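Local coordinates for aspartate Carbamoyltransferase Regulatory Chain (Moritella profunda, PDB 2BE7), which probably serves as the regulatory chain of aspartate carbamoyltransferase, relaying allosteric signals to the catalytic chains through a zinc-binding domain, at residues Q72-A77 against L96-E101; P107-N112 against K142-D147; C113-E118 against C137-K142. All blocks are in the same frame, centred on the assembly; numbering follows the deposited sequence.

Contact 1 of 3, residues Q72-A77 against L96-E101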
# COMPACT_ATOMS: atom_id res chain seq x y z
N GLN D 72 27.25 38.19 18.57
CA GLN D 72 26.61 37.25 17.65
C GLN D 72 27.37 37.14 16.32
O GLN D 72 27.42 36.08 15.70
CB GLN D 72 25.16 37.64 17.39
CG GLN D 72 24.23 37.40 18.57
CD GLN D 72 23.95 35.93 18.81
OE1 GLN D 72 22.83 35.45 18.58
NE2 GLN D 72 24.95 35.20 19.27
N LEU D 73 27.98 38.25 15.92
CA LEU D 73 28.75 38.35 14.68
C LEU D 73 30.04 37.52 14.71
O LEU D 73 30.59 37.20 13.66
CB LEU D 73 29.12 39.81 14.40
CG LEU D 73 28.01 40.87 14.42
CD1 LEU D 73 28.60 42.25 14.12
CD2 LEU D 73 26.91 40.53 13.44
N ALA D 74 30.50 37.18 15.91
CA ALA D 74 31.78 36.49 16.11
C ALA D 74 31.97 35.19 15.33
O ALA D 74 33.08 34.69 15.21
CB ALA D 74 31.99 36.23 17.61
N LEU D 75 30.88 34.62 14.82
CA LEU D 75 30.95 33.36 14.08
C LEU D 75 31.13 33.56 12.57
O LEU D 75 31.71 32.72 11.90
CB LEU D 75 29.71 32.51 14.40
CG LEU D 75 29.85 31.78 15.75
CD1 LEU D 75 28.52 31.65 16.46
CD2 LEU D 75 30.51 30.40 15.55
N LEU D 76 30.62 34.67 12.05
CA LEU D 76 30.83 35.03 10.64
C LEU D 76 32.15 35.78 10.41
O LEU D 76 32.66 35.80 9.29
CB LEU D 76 29.67 35.88 10.13
CG LEU D 76 28.32 35.17 10.00
CD1 LEU D 76 27.25 36.20 9.71
CD2 LEU D 76 28.36 34.08 8.92
N ALA D 77 32.68 36.38 11.48
CA ALA D 77 33.90 37.17 11.42
C ALA D 77 34.46 37.38 12.82
O ALA D 77 34.34 38.47 13.38
CB ALA D 77 33.63 38.51 10.77
N LEU D 96 35.25 41.08 19.79
CA LEU D 96 34.33 39.96 19.89
C LEU D 96 34.96 38.74 20.56
O LEU D 96 36.10 38.37 20.28
CB LEU D 96 33.83 39.56 18.50
CG LEU D 96 33.37 40.69 17.59
CD1 LEU D 96 32.80 40.12 16.30
CD2 LEU D 96 32.35 41.59 18.28
N THR D 97 34.20 38.13 21.47
CA THR D 97 34.42 36.75 21.90
C THR D 97 33.19 35.96 21.49
O THR D 97 32.10 36.52 21.32
CB THR D 97 34.57 36.60 23.43
OG1 THR D 97 35.38 37.67 23.95
CG2 THR D 97 35.22 35.26 23.78
N LEU D 98 33.37 34.66 21.32
CA LEU D 98 32.27 33.75 21.04
C LEU D 98 31.21 33.88 22.13
O LEU D 98 31.55 33.90 23.31
CB LEU D 98 32.80 32.31 20.97
CG LEU D 98 32.41 31.46 19.76
CD1 LEU D 98 32.66 32.17 18.44
CD2 LEU D 98 33.18 30.14 19.80
N PRO D 99 29.92 34.00 21.75
CA PRO D 99 28.87 34.08 22.76
C PRO D 99 28.52 32.69 23.26
O PRO D 99 29.09 31.70 22.80
CB PRO D 99 27.70 34.69 22.00
CG PRO D 99 27.86 34.20 20.62
CD PRO D 99 29.35 34.04 20.39
N ASN D 100 27.59 32.60 24.20
CA ASN D 100 27.14 31.29 24.66
C ASN D 100 26.12 30.66 23.70
O ASN D 100 26.01 29.44 23.63
CB ASN D 100 26.58 31.39 26.09
CG ASN D 100 27.68 31.49 27.16
OD1 ASN D 100 28.87 31.39 26.87
ND2 ASN D 100 27.27 31.67 28.41
N GLU D 101 25.42 31.49 22.92
CA GLU D 101 24.27 31.04 22.14
C GLU D 101 24.02 31.89 20.89
O GLU D 101 24.07 33.12 20.96
CB GLU D 101 23.04 31.09 23.04
CG GLU D 101 22.29 29.77 23.14
CD GLU D 101 21.30 29.74 24.29
OE1 GLU D 101 21.22 30.74 25.04
OE2 GLU D 101 20.60 28.71 24.45
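Gln-72 reaches out to Glu-101 with the amide at its tip, and NE2 donates to the backbone O of Glu-101 over 2.8 Å. The bond is bent, 135° at the hydrogen, and the donor lies tilted from the carbonyl plane. The chain starts beside its own backbone N and turns again at chi2 (-72°), which brings an amide into play from a CB that points away from the partner. The side chain crosses the Pro-99 ring at about a right angle, with Gln-72 NE2 3.4 Å from Pro-99 CG. OE1 of the same amide accepts from Glu-103 N, so both ends of the group are tied to one length of main chain, a place suited to glutamine. With an alanine here, the Glu-101 carbonyl and Glu-103 N would probably lose their side-chain partner, and Pro-99 the amide beside its CG. This is where the allosteric domain meets the linker running into the zinc domain: 72-77 follows helix 67-70, whereas the linker leads from strand 89-94 to strand 101-102. Ala-74 points its CB toward 96-101, and being small lets the backbones approach; its CB is 3.9 Å from Leu-96 CB. Leu-96 puts its CD1 against the backbone of 72-77, 3.7 Å from Ala-77 O and near Ala-74 N. Leu-98 crosses Leu-75 nearly perpendicularly, Leu-98 CD1 meeting Leu-75 CG at 3.9 Å, and both leucines touch Ile-126 of strand 124-129.

Contact 2 of 3, residues P107-N112 against K142-D147. With ZN (zinc ion), chain J.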
# COMPACT_ATOMS: atom_id res chain seq x y z
N PRO D 107 20.85 27.45 9.83
CA PRO D 107 19.93 26.34 9.90
C PRO D 107 20.68 25.15 10.48
O PRO D 107 21.89 25.07 10.36
CB PRO D 107 19.58 26.09 8.43
CG PRO D 107 20.82 26.41 7.71
CD PRO D 107 21.47 27.54 8.50
N CYS D 108 19.96 24.24 11.12
CA CYS D 108 20.57 23.02 11.66
C CYS D 108 21.10 22.09 10.56
O CYS D 108 20.39 21.81 9.58
CB CYS D 108 19.53 22.28 12.49
SG CYS D 108 20.20 20.95 13.42
N PRO D 109 22.36 21.65 10.68
CA PRO D 109 22.86 20.66 9.72
C PRO D 109 22.12 19.32 9.71
O PRO D 109 22.25 18.59 8.73
CB PRO D 109 24.31 20.45 10.16
CG PRO D 109 24.65 21.66 10.94
CD PRO D 109 23.40 22.09 11.62
N ASN D 110 21.37 19.01 10.78
CA ASN D 110 20.57 17.77 10.87
C ASN D 110 19.31 17.88 10.03
O ASN D 110 18.44 18.67 10.36
CB ASN D 110 20.24 17.46 12.35
CG ASN D 110 19.15 16.36 12.54
OD1 ASN D 110 18.81 15.62 11.61
ND2 ASN D 110 18.60 16.28 13.76
N SER D 111 19.19 17.10 8.95
CA SER D 111 18.06 17.28 8.02
C SER D 111 16.71 16.89 8.63
O SER D 111 15.67 17.41 8.24
CB SER D 111 18.27 16.53 6.71
OG SER D 111 18.71 15.22 6.96
N ASN D 112 16.75 15.99 9.61
CA ASN D 112 15.54 15.49 10.23
C ASN D 112 15.02 16.41 11.35
O ASN D 112 13.95 16.18 11.95
CB ASN D 112 15.85 14.11 10.81
CG ASN D 112 14.62 13.37 11.19
OD1 ASN D 112 13.71 13.23 10.36
ND2 ASN D 112 14.54 12.90 12.45
N LYS D 142 21.74 17.63 18.76
CA LYS D 142 22.94 17.13 18.11
C LYS D 142 24.00 18.24 18.08
O LYS D 142 23.67 19.42 18.12
CB LYS D 142 22.61 16.63 16.72
CG LYS D 142 21.49 15.61 16.74
CD LYS D 142 21.59 14.54 15.65
CE LYS D 142 20.69 13.36 15.99
NZ LYS D 142 20.97 12.78 17.35
N THR D 143 25.27 17.85 18.04
CA THR D 143 26.36 18.82 18.10
C THR D 143 27.18 18.80 16.80
O THR D 143 27.52 17.74 16.28
CB THR D 143 27.28 18.54 19.30
OG1 THR D 143 26.47 18.23 20.45
CG2 THR D 143 28.14 19.76 19.61
N PHE D 144 27.47 19.99 16.28
CA PHE D 144 28.22 20.15 15.03
C PHE D 144 29.36 21.13 15.16
O PHE D 144 29.24 22.14 15.84
CB PHE D 144 27.30 20.66 13.92
CG PHE D 144 26.16 19.76 13.63
CD1 PHE D 144 24.89 20.04 14.11
CD2 PHE D 144 26.36 18.61 12.86
CE1 PHE D 144 23.82 19.20 13.83
CE2 PHE D 144 25.30 17.76 12.58
CZ PHE D 144 24.03 18.06 13.07
N SER D 145 30.46 20.85 14.48
CA SER D 145 31.62 21.74 14.49
C SER D 145 31.34 23.02 13.69
O SER D 145 30.87 22.95 12.55
CB SER D 145 32.83 21.01 13.91
OG SER D 145 32.43 20.25 12.79
N LYS D 146 31.65 24.18 14.29
CA LYS D 146 31.34 25.49 13.70
C LYS D 146 31.39 25.45 12.17
O LYS D 146 30.41 25.79 11.51
CB LYS D 146 32.29 26.58 14.23
N ASP D 147 32.53 25.00 11.63
CA ASP D 147 32.75 24.93 10.18
C ASP D 147 31.61 24.23 9.44
O ASP D 147 31.12 24.75 8.44
CB ASP D 147 34.08 24.24 9.86
CG ASP D 147 35.30 25.10 10.18
OD1 ASP D 147 35.15 26.28 10.55
OD2 ASP D 147 36.44 24.59 10.06
ZN ZN J . 18.74 20.63 15.05
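Pro-109 packs its ring over one face of the phenyl ring of Phe-144, joining the first cysteine loop of a four-cysteine zinc site to the edge strand of the zinc domain's antiparallel sheet. The contact is a CH-pi interaction: Pro-109 CB stands 3.6 Å from the centroid of the Phe-144 ring and only 6° off the ring normal, while Pro-109 CG lies near Phe-144 CG and CD1, and Pro-109 CD near Phe-144 CD1 and CE1. The two side chains come from opposite directions. Phe-144 places CG beside its backbone N (chi1 -60°), which directs the phenyl from strand 143-145 toward the loop. A proline, compact and rigid and with its ring C-H groups turned to the phenyl, suits such a face, and both residues also pack against Val-149 of helix 146-150.

Cys-108 holds its SG anti to the backbone N (chi1 -170°), and the sulfur binds the zinc ion at 2.2 Å. Obliquely beside the Phe-144 ring, Cys-108 SG makes a sulfur-aromatic contact, 4.0 Å from Phe-144 CE1. Cys-108 SG also accepts from Asn-110 N at 3.5 Å, a bond that probably tempers the charge of the thiolate.

Asn-110 turns its amide away from its own N, so that OD1 can accept from Asn-112 N at 2.9 Å. This Asx turn, with the donor above the carbonyl plane, uses one end of an amide whose other end, ND2, bonds to an acidic side chain of another protein chain, consistent with a place at the interface with a catalytic chain. Asparagine suits this double duty because it can accept and donate at once. Across the contact, the aliphatic part of Lys-142, bent at chi2, passes obliquely by, its CD 3.9 Å from Asn-110 ND2.

Contact 3 of 3, residues C113-E118 against C137-K142; sequences CITHGE and CKYCEK. With ZN (zinc ion), chain J.
Cys-113 meets Cys-137 and Cys-140 chiefly through a metal: the three sulfurs converge on one zinc ion, at 2.4 Å from Cys-113 SG, 2.4 Å from Cys-137 SG and 2.3 Å from Cys-140 SG. Cys-108 supplies the fourth thiolate of this Cys4 site. Cys-113 SG and Cys-137 SG remain 4.1 Å apart, far too distant for a disulfide, so the shared zinc ion joins these cysteines instead. Such sites commonly play a structural role, and this one probably braces a small domain by pinning its loops.

The Cys-x-x-Cys loop from Cys-137 to Cys-140 resembles a zinc knuckle. It leaves the end of strand 132-137 and turns back toward strand 143-145, with Glu-141 in the left-handed region (phi 64°) and Lys-142 N donating weakly to Cys-140 SG. The two cysteines of the loop reach the metal by different rotations. Cys-137 has SG anti to its backbone N (chi1 170°), whereas Cys-140 sets SG between N and the carbonyl carbon (chi1 68°). Cysteine suits all three positions, being short enough to bring its sulfur to the ion directly from the main chain.

Opposite the knuckle, Cys-113 opens a type I turn that closes at His-116. The residues within the turn pack on Tyr-139: Ile-114 puts CG2 4.2 Å from Tyr-139 CB, a small apolar contact. The tyrosine's hydroxyl bonds to an acidic side chain of another protein chain, so the residue links zinc loop and subunit interface. Thr-115 crosses it at about a right angle, approaching the ring obliquely with OG1 3.6 Å from Tyr-139 CD2.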
# COMPACT_ATOMS: atom_id res chain seq x y z
N CYS D 113 15.80 17.45 11.62
CA CYS D 113 15.57 18.33 12.76
C CYS D 113 14.20 18.98 12.61
O CYS D 113 13.90 19.52 11.55
CB CYS D 113 16.68 19.36 12.82
SG CYS D 113 16.55 20.55 14.12
N ILE D 114 13.38 18.93 13.64
CA ILE D 114 12.04 19.52 13.57
C ILE D 114 12.06 21.00 13.15
O ILE D 114 11.04 21.59 12.80
CB ILE D 114 11.30 19.44 14.93
CG1 ILE D 114 9.79 19.73 14.77
CG2 ILE D 114 11.91 20.43 15.94
CD1 ILE D 114 9.08 18.87 13.70
N THR D 115 13.24 21.59 13.18
CA THR D 115 13.38 23.01 13.03
C THR D 115 13.07 23.49 11.58
O THR D 115 12.62 24.63 11.36
CB THR D 115 14.79 23.40 13.54
OG1 THR D 115 14.67 24.48 14.47
CG2 THR D 115 15.78 23.72 12.41
N HIS D 116 13.22 22.59 10.62
CA HIS D 116 13.25 22.97 9.22
C HIS D 116 11.97 23.51 8.58
O HIS D 116 11.94 24.68 8.17
CB HIS D 116 13.92 21.88 8.40
CG HIS D 116 15.40 21.88 8.58
ND1 HIS D 116 16.11 20.78 9.01
CD2 HIS D 116 16.29 22.90 8.48
CE1 HIS D 116 17.39 21.12 9.12
NE2 HIS D 116 17.52 22.40 8.82
N GLY D 117 10.90 22.76 8.47
CA GLY D 117 9.72 23.40 7.87
C GLY D 117 8.98 24.36 8.80
O GLY D 117 7.99 24.95 8.40
N GLU D 118 9.45 24.52 10.04
CA GLU D 118 8.61 24.99 11.16
C GLU D 118 8.86 26.42 11.58
O GLU D 118 9.97 26.94 11.38
CB GLU D 118 8.85 24.11 12.38
CG GLU D 118 8.27 22.73 12.26
CD GLU D 118 6.76 22.68 12.32
OE1 GLU D 118 6.21 21.97 11.47
OE2 GLU D 118 6.13 23.32 13.19
N CYS D 137 22.65 22.05 18.86
CA CYS D 137 21.33 22.55 18.51
C CYS D 137 20.33 22.44 19.66
O CYS D 137 20.15 21.38 20.24
CB CYS D 137 20.81 21.78 17.30
SG CYS D 137 19.12 22.07 16.93
N LYS D 138 19.68 23.56 19.97
CA LYS D 138 18.67 23.62 21.03
C LYS D 138 17.54 22.60 20.85
O LYS D 138 17.07 22.01 21.80
CB LYS D 138 18.11 25.04 21.08
CG LYS D 138 16.96 25.29 22.03
CD LYS D 138 16.25 26.60 21.63
CE LYS D 138 15.04 26.93 22.49
NZ LYS D 138 13.91 27.28 21.60
N TYR D 139 17.11 22.40 19.61
CA TYR D 139 16.01 21.48 19.34
C TYR D 139 16.47 20.01 19.25
O TYR D 139 16.25 19.27 20.20
CB TYR D 139 15.23 21.94 18.09
CG TYR D 139 14.52 23.24 18.33
CD1 TYR D 139 13.26 23.25 18.90
CD2 TYR D 139 15.11 24.45 18.04
CE1 TYR D 139 12.59 24.44 19.15
CE2 TYR D 139 14.46 25.64 18.29
CZ TYR D 139 13.20 25.63 18.85
OH TYR D 139 12.52 26.79 19.12
N CYS D 140 17.13 19.60 18.17
CA CYS D 140 17.55 18.19 18.02
C CYS D 140 18.65 17.70 18.95
O CYS D 140 18.93 16.49 19.00
CB CYS D 140 17.99 17.90 16.58
SG CYS D 140 19.49 18.71 16.08
N GLU D 141 19.30 18.62 19.66
CA GLU D 141 20.34 18.30 20.64
C GLU D 141 21.61 17.62 20.08
O GLU D 141 22.47 17.14 20.84
CB GLU D 141 19.73 17.53 21.81
CG GLU D 141 18.93 18.43 22.72
CD GLU D 141 18.26 17.70 23.86
OE1 GLU D 141 17.03 17.48 23.77
OE2 GLU D 141 18.97 17.35 24.82
N LYS D 142 21.74 17.63 18.76
CA LYS D 142 22.94 17.13 18.11
C LYS D 142 24.00 18.24 18.08
O LYS D 142 23.67 19.42 18.12
CB LYS D 142 22.61 16.63 16.72
CG LYS D 142 21.49 15.61 16.74
CD LYS D 142 21.59 14.54 15.65
CE LYS D 142 20.69 13.36 15.99
NZ LYS D 142 20.97 12.78 17.35
ZN ZN J . 18.74 20.63 15.05

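Contacts 2 and 3 build one zinc site between them: contact 2 brings one cysteine and contact 3 the other three. Their centres lie about 9 Å apart, Lys-142 belongs to both, and the 113-118 and 137-142 segments fall within the chain interval that 107-112 and 142-147 bracket. Segments 107-112 and 113-118 also pack together, the His-116 ring lying against the backbone oxygens of Cys-108 and Asn-110. Contact 1 comes earlier in the chain, its centre about 17 Å from that of contact 2 and about 21 Å from that of contact 3, touching neither. It joins the allosteric part to the linker, and the Glu-101 side chain is about 13 Å from the zinc ion.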